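Local atomic coordinates of protein MJ1225 (Methanocaldococcus jannaschii, PDB entry 3KH5), a protein that binds AMP and ADP through its four CBS repeats and is probably an archaeal counterpart of the AMPK gamma subunit, though its cellular role is not established. Residues I57-F60 with S65-N68; K168-T173 with T197-L202. One frame throughout, in Å; residues are numbered along the deposited sequence.

Contact 1 of 2, residues I57-F60 with S65-N68; sequences IVDF and SKYN. With AMP (adenosine monophosphate), chain F.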
loop_
_atom_site.group_PDB
_atom_site.type_symbol
_atom_site.label_atom_id
_atom_site.label_comp_id
_atom_site.label_asym_id
_atom_site.label_seq_id
_atom_site.Cartn_x
_atom_site.Cartn_y
_atom_site.Cartn_z
ATOM N N ILE A 57 -1.802 -9.288 -1.476
ATOM C CA ILE A 57 -1.834 -10.266 -0.392
ATOM C C ILE A 57 -3.168 -10.180 0.345
ATOM O O ILE A 57 -3.750 -11.206 0.697
ATOM C CB ILE A 57 -0.666 -10.079 0.620
ATOM C CG1 ILE A 57 0.705 -10.213 -0.064
ATOM C CG2 ILE A 57 -0.805 -11.053 1.819
ATOM C CD1 ILE A 57 1.017 -11.593 -0.657
ATOM N N VAL A 58 -3.646 -8.957 0.574
ATOM C CA VAL A 58 -4.964 -8.729 1.192
ATOM C C VAL A 58 -6.110 -9.300 0.335
ATOM O O VAL A 58 -7.088 -9.838 0.864
ATOM C CB VAL A 58 -5.185 -7.227 1.526
ATOM C CG1 VAL A 58 -6.626 -6.945 1.953
ATOM C CG2 VAL A 58 -4.228 -6.789 2.623
ATOM N N ASP A 59 -5.967 -9.178 -0.982
ATOM C CA ASP A 59 -6.861 -9.797 -1.965
ATOM C C ASP A 59 -6.873 -11.331 -1.802
ATOM O O ASP A 59 -7.924 -11.948 -1.587
ATOM C CB ASP A 59 -6.354 -9.370 -3.354
ATOM C CG ASP A 59 -7.270 -9.782 -4.496
ATOM O OD1 ASP A 59 -7.956 -10.818 -4.404
ATOM O OD2 ASP A 59 -7.266 -9.069 -5.525
ATOM N N PHE A 60 -5.681 -11.917 -1.900
ATOM C CA PHE A 60 -5.418 -13.340 -1.683
ATOM C C PHE A 60 -6.000 -13.887 -0.373
ATOM O O PHE A 60 -6.554 -14.985 -0.346
ATOM C CB PHE A 60 -3.899 -13.536 -1.727
ATOM C CG PHE A 60 -3.429 -14.915 -1.370
ATOM C CD1 PHE A 60 -3.690 -15.998 -2.202
ATOM C CD2 PHE A 60 -2.669 -15.120 -0.220
ATOM C CE1 PHE A 60 -3.231 -17.272 -1.877
ATOM C CE2 PHE A 60 -2.204 -16.389 0.114
ATOM C CZ PHE A 60 -2.485 -17.467 -0.716
ATOM N N SER A 65 -10.679 -11.601 -5.686
ATOM C CA SER A 65 -10.755 -12.793 -6.525
ATOM C C SER A 65 -9.585 -13.754 -6.319
ATOM O O SER A 65 -9.730 -14.954 -6.543
ATOM C CB SER A 65 -10.874 -12.400 -8.004
ATOM O OG SER A 65 -11.048 -13.536 -8.838
ATOM N N LYS A 66 -8.437 -13.235 -5.884
ATOM C CA LYS A 66 -7.250 -14.073 -5.674
ATOM C C LYS A 66 -7.413 -15.030 -4.493
ATOM O O LYS A 66 -6.658 -15.999 -4.361
ATOM C CB LYS A 66 -5.993 -13.211 -5.518
ATOM C CG LYS A 66 -5.627 -12.478 -6.797
ATOM C CD LYS A 66 -4.696 -11.313 -6.540
ATOM C CE LYS A 66 -4.611 -10.450 -7.789
ATOM N NZ LYS A 66 -3.471 -9.496 -7.762
ATOM N N TYR A 67 -8.409 -14.759 -3.652
ATOM C CA TYR A 67 -8.743 -15.638 -2.535
ATOM C C TYR A 67 -9.139 -17.050 -2.964
ATOM O O TYR A 67 -9.012 -18.001 -2.185
ATOM C CB TYR A 67 -9.856 -15.030 -1.685
ATOM C CG TYR A 67 -10.335 -15.944 -0.584
ATOM C CD1 TYR A 67 -9.508 -16.257 0.494
ATOM C CD2 TYR A 67 -11.612 -16.506 -0.622
ATOM C CE1 TYR A 67 -9.936 -17.097 1.511
ATOM C CE2 TYR A 67 -12.053 -17.349 0.394
ATOM C CZ TYR A 67 -11.208 -17.642 1.455
ATOM O OH TYR A 67 -11.632 -18.476 2.464
ATOM N N ASN A 68 -9.615 -17.189 -4.197
ATOM C CA ASN A 68 -10.042 -18.498 -4.673
ATOM C C ASN A 68 -8.895 -19.486 -4.917
ATOM O O ASN A 68 -9.137 -20.677 -5.136
ATOM C CB ASN A 68 -10.987 -18.376 -5.874
ATOM C CG ASN A 68 -12.461 -18.463 -5.469
ATOM O OD1 ASN A 68 -12.855 -18.031 -4.381
ATOM N ND2 ASN A 68 -13.276 -19.031 -6.348
HETATM P P AMP F . -7.372 -25.552 -11.126
HETATM O O1P AMP F . -7.587 -25.377 -12.581
HETATM O O2P AMP F . -6.033 -24.797 -10.604
HETATM O O3P AMP F . -7.162 -27.106 -10.738
HETATM O "O5'" AMP F . -8.605 -25.048 -10.232
HETATM C "C5'" AMP F . -8.387 -24.681 -8.874
HETATM C "C4'" AMP F . -9.563 -23.859 -8.299
HETATM O "O4'" AMP F . -9.033 -22.683 -7.611
HETATM C "C3'" AMP F . -10.568 -23.321 -9.327
HETATM O "O3'" AMP F . -11.861 -23.166 -8.719
HETATM C "C2'" AMP F . -9.973 -21.968 -9.713
HETATM O "O2'" AMP F . -11.017 -21.046 -10.049
HETATM C "C1'" AMP F . -9.271 -21.501 -8.434
HETATM N N9 AMP F . -7.958 -20.856 -8.699
HETATM C C8 AMP F . -6.853 -21.457 -9.145
HETATM N N7 AMP F . -5.873 -20.559 -9.253
HETATM C C5 AMP F . -6.355 -19.384 -8.866
HETATM C C6 AMP F . -5.815 -18.107 -8.762
HETATM N N6 AMP F . -4.547 -17.884 -9.092
HETATM N N1 AMP F . -6.594 -17.102 -8.323
HETATM C C2 AMP F . -7.863 -17.315 -7.991
HETATM N N3 AMP F . -8.406 -18.522 -8.081
HETATM C C4 AMP F . -7.681 -19.571 -8.511
HETATM O O HOH W 1 -5.340 -7.417 -6.002
#
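Asp59 OD1 takes the backbone N-H of Lys66 across a 2.9 Å hydrogen bond, while the N-H of Ser65 lies close by but at a poor angle. The bond is moderately bent, 148° at the hydrogen, and arrives on the syn side of OD1, tilted out of the carboxylate plane. Swung anti to its own backbone nitrogen (chi1 -173°), the carboxylate leaves the helix flank and reaches the chain that follows the helix. An aspartate is short enough for this and offers a second oxygen for other work: Asp59 OD2 accepts a water at 2.6 Å, and that water is also a weak acceptor for Lys66 NZ. The extended lysine chain crosses the aspartate at about a right angle, with Lys66 CD 3.6 Å from Asp59 OD2. Lys66 NZ passes beyond, 4.4 Å from Asp59 OD2 and too far for a salt bridge with it, and forms salt bridges with Asp56 and Glu91 and a hydrogen bond to Ile89 O. Such a long, flexible chain suits a residue that must join several acceptors, and it passes near a bound ADP.

Phe60 O faces the turn as well: Tyr67 CA donates a C-H...O contact to it at 3.2 Å, and the tyrosine ring meets the same oxygen with its edge, in plane. Lys66 O lies 3.7 Å from Phe60 CD1, at the edge of that ring, near its plane. Beyond the turn the backbone borders an AMP, Asn68 O standing 3.2 Å from its O4', and Glu88 hydrogen-bonds the nucleotide. The turn thus links helix 54-63 to helix 68-73, on whose Leu69 and Ile70 the apolar Phe60 packs, while Val58 lies against helices 167-177 and 196-203.

Contact 2 of 2, residues K168-T173 with T197-L202; sequences KDVART and TDFIKL. With AMP (adenosine monophosphate), chain C.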
loop_
_atom_site.group_PDB
_atom_site.type_symbol
_atom_site.label_atom_id
_atom_site.label_comp_id
_atom_site.label_asym_id
_atom_site.label_seq_id
_atom_site.Cartn_x
_atom_site.Cartn_y
_atom_site.Cartn_z
ATOM N N LYS A 168 -11.824 -10.276 7.381
ATOM C CA LYS A 168 -12.327 -10.737 6.092
ATOM C C LYS A 168 -13.172 -9.678 5.362
ATOM O O LYS A 168 -13.114 -9.586 4.135
ATOM C CB LYS A 168 -13.088 -12.063 6.250
ATOM C CG LYS A 168 -14.480 -11.943 6.860
ATOM C CD LYS A 168 -14.914 -13.231 7.551
ATOM C CE LYS A 168 -16.432 -13.401 7.520
ATOM N NZ LYS A 168 -17.194 -12.177 7.942
ATOM N N ASP A 169 -13.932 -8.873 6.114
ATOM C CA ASP A 169 -14.817 -7.853 5.526
ATOM C C ASP A 169 -14.097 -6.538 5.262
ATOM O O ASP A 169 -14.350 -5.883 4.252
ATOM C CB ASP A 169 -16.049 -7.605 6.409
ATOM C CG ASP A 169 -16.917 -8.845 6.574
ATOM O OD1 ASP A 169 -17.192 -9.539 5.568
ATOM O OD2 ASP A 169 -17.334 -9.126 7.717
ATOM N N VAL A 170 -13.214 -6.145 6.178
ATOM C CA VAL A 170 -12.359 -4.984 5.956
ATOM C C VAL A 170 -11.462 -5.203 4.733
ATOM O O VAL A 170 -11.240 -4.276 3.956
ATOM C CB VAL A 170 -11.514 -4.652 7.206
ATOM C CG1 VAL A 170 -10.498 -3.548 6.914
ATOM C CG2 VAL A 170 -12.421 -4.241 8.348
ATOM N N ALA A 171 -10.964 -6.431 4.561
ATOM C CA ALA A 171 -10.136 -6.793 3.403
ATOM C C ALA A 171 -10.863 -6.570 2.077
ATOM O O ALA A 171 -10.274 -6.094 1.100
ATOM C CB ALA A 171 -9.672 -8.240 3.513
ATOM N N ARG A 172 -12.137 -6.952 2.051
ATOM C CA ARG A 172 -13.016 -6.690 0.921
ATOM C C ARG A 172 -13.103 -5.204 0.653
ATOM O O ARG A 172 -12.942 -4.763 -0.483
ATOM C CB ARG A 172 -14.406 -7.211 1.236
ATOM C CG ARG A 172 -14.523 -8.692 1.130
ATOM C CD ARG A 172 -15.150 -9.027 -0.186
ATOM N NE ARG A 172 -16.202 -10.002 0.038
ATOM C CZ ARG A 172 -16.582 -10.914 -0.847
ATOM N NH1 ARG A 172 -15.994 -10.986 -2.035
ATOM N NH2 ARG A 172 -17.555 -11.763 -0.541
ATOM N N THR A 173 -13.352 -4.435 1.713
ATOM C CA THR A 173 -13.478 -2.989 1.602
ATOM C C THR A 173 -12.214 -2.386 1.008
ATOM O O THR A 173 -12.299 -1.539 0.122
ATOM C CB THR A 173 -13.800 -2.325 2.962
ATOM O OG1 THR A 173 -14.972 -2.924 3.523
ATOM C CG2 THR A 173 -14.049 -0.833 2.799
ATOM N N THR A 197 -0.766 -3.236 5.502
ATOM C CA THR A 197 0.475 -3.597 6.203
ATOM C C THR A 197 0.201 -4.330 7.526
ATOM O O THR A 197 0.881 -5.310 7.863
ATOM C CB THR A 197 1.340 -2.321 6.449
ATOM O OG1 THR A 197 1.942 -1.906 5.214
ATOM C CG2 THR A 197 2.440 -2.568 7.470
ATOM N N ASP A 198 -0.801 -3.845 8.258
ATOM C CA ASP A 198 -1.269 -4.485 9.488
ATOM C C ASP A 198 -1.696 -5.929 9.241
ATOM O O ASP A 198 -1.475 -6.803 10.084
ATOM C CB ASP A 198 -2.442 -3.698 10.079
ATOM C CG ASP A 198 -2.035 -2.321 10.565
ATOM O OD1 ASP A 198 -1.006 -2.213 11.262
ATOM O OD2 ASP A 198 -2.747 -1.341 10.256
ATOM N N PHE A 199 -2.308 -6.169 8.083
ATOM C CA PHE A 199 -2.754 -7.508 7.720
ATOM C C PHE A 199 -1.552 -8.446 7.445
ATOM O O PHE A 199 -1.591 -9.624 7.843
ATOM C CB PHE A 199 -3.801 -7.476 6.576
ATOM C CG PHE A 199 -5.123 -6.789 6.947
ATOM C CD1 PHE A 199 -5.366 -6.327 8.245
ATOM C CD2 PHE A 199 -6.135 -6.637 5.995
ATOM C CE1 PHE A 199 -6.576 -5.707 8.579
ATOM C CE2 PHE A 199 -7.353 -6.020 6.324
ATOM C CZ PHE A 199 -7.568 -5.555 7.619
ATOM N N ILE A 200 -0.485 -7.920 6.817
ATOM C CA ILE A 200 0.762 -8.692 6.611
ATOM C C ILE A 200 1.463 -8.998 7.930
ATOM O O ILE A 200 1.974 -10.113 8.138
ATOM C CB ILE A 200 1.835 -7.951 5.750
ATOM C CG1 ILE A 200 1.229 -7.238 4.515
ATOM C CG2 ILE A 200 2.946 -8.940 5.293
ATOM C CD1 ILE A 200 0.594 -8.181 3.509
ATOM N N LYS A 201 1.522 -7.992 8.801
ATOM C CA LYS A 201 2.173 -8.114 10.101
ATOM C C LYS A 201 1.475 -9.159 10.960
ATOM O O LYS A 201 2.132 -9.902 11.694
ATOM C CB LYS A 201 2.181 -6.773 10.832
ATOM C CG LYS A 201 3.149 -5.741 10.274
ATOM C CD LYS A 201 2.967 -4.418 11.004
ATOM C CE LYS A 201 4.152 -3.488 10.794
ATOM N NZ LYS A 201 3.930 -2.167 11.449
ATOM N N LEU A 202 0.146 -9.207 10.867
ATOM C CA LEU A 202 -0.633 -10.223 11.562
ATOM C C LEU A 202 -0.218 -11.626 11.118
ATOM O O LEU A 202 -0.078 -12.521 11.949
ATOM C CB LEU A 202 -2.136 -10.008 11.354
ATOM C CG LEU A 202 -3.074 -10.925 12.152
ATOM C CD1 LEU A 202 -2.853 -10.801 13.663
ATOM C CD2 LEU A 202 -4.520 -10.632 11.815
HETATM P P AMP C . 1.480 1.869 5.777
HETATM O O1P AMP C . 2.802 1.513 5.202
HETATM O O2P AMP C . 0.299 1.000 5.101
HETATM O O3P AMP C . 1.079 3.414 5.493
HETATM O "O5'" AMP C . 1.366 1.623 7.358
HETATM C "C5'" AMP C . 2.482 1.212 8.185
HETATM C "C4'" AMP C . 2.107 1.348 9.662
HETATM O "O4'" AMP C . 1.816 2.762 9.857
HETATM C "C3'" AMP C . 0.795 0.570 9.882
HETATM O "O3'" AMP C . 0.812 -0.104 11.158
HETATM C "C2'" AMP C . -0.265 1.669 9.887
HETATM O "O2'" AMP C . -1.347 1.312 10.755
HETATM C "C1'" AMP C . 0.508 2.870 10.441
HETATM N N9 AMP C . -0.082 4.176 10.022
HETATM C C8 AMP C . -0.404 4.550 8.780
HETATM N N7 AMP C . -0.908 5.783 8.797
HETATM C C5 AMP C . -0.907 6.194 10.060
HETATM C C6 AMP C . -1.303 7.368 10.681
HETATM N N6 AMP C . -1.813 8.367 9.963
HETATM N N1 AMP C . -1.162 7.476 12.015
HETATM C C2 AMP C . -0.653 6.482 12.740
HETATM N N3 AMP C . -0.264 5.348 12.175
HETATM C C4 AMP C . -0.379 5.178 10.843
#
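One ring, that of Phe199, makes the whole contact between 168-173 and 197-202, and it does so by its edge, with no hydrogen bond between the two helices. Both belong to the third CBS repeat, where helix 167-177, a strand pair and helix 196-203 follow one another in the order characteristic of the CBS fold. Phe199 CZ meets Val170 CG1 at 3.6 Å, the two side chains crossing at about a right angle, and Phe199 CE2 lies 4.3 Å from Ala171 CB. With chi2 at -4° the plane of the ring nearly contains its own CA-CB bond, a rare setting for phenylalanine, and it is the edge with CE2 and CZ that faces helix 167-177. A long flat phenylalanine can bridge helices whose nearest CA atoms are 8.6 Å apart, a branched valine gives its edge a methyl to rest on, and an alanine leaves it room. Met225 and Met174 add further apolar packing round the ring.

Next to Phe199 in sequence, Asp198 serves AMP: its two oxygens each receive one ribose hydroxyl, an arrangement familiar from gamma-AMPK, and OD2 also accepts the N-H of Thr195. With an alanine in its place, both ribose hydroxyls would probably lose these acceptors, and the Thr195 N-H its side-chain partner. The two ribose bonds are of similar length, 2.8 Å from O3' to Asp198 OD1 and 3.0 Å from O2' to Asp198 OD2.

Overall arrangement
From the N terminus the chain first meets contact 1, which closes a short connection of four residues, three of them the last of helix 54-63, in the first CBS repeat. Contact 2 opens a hundred residues further on and closes a longer loop in the third repeat, holding the strands 181-186 and 189-195. The two loops follow in series and neither encloses the other, yet they touch in space: Ile57 CG2 lies 3.6 Å from Ile200 CD1, and Val58 packs on both Ala171 and Phe199. Helix 54-63 is thereby tied to both helices of contact 2, joining the first and third repeats through an apolar interface, while each contact borders a different AMP.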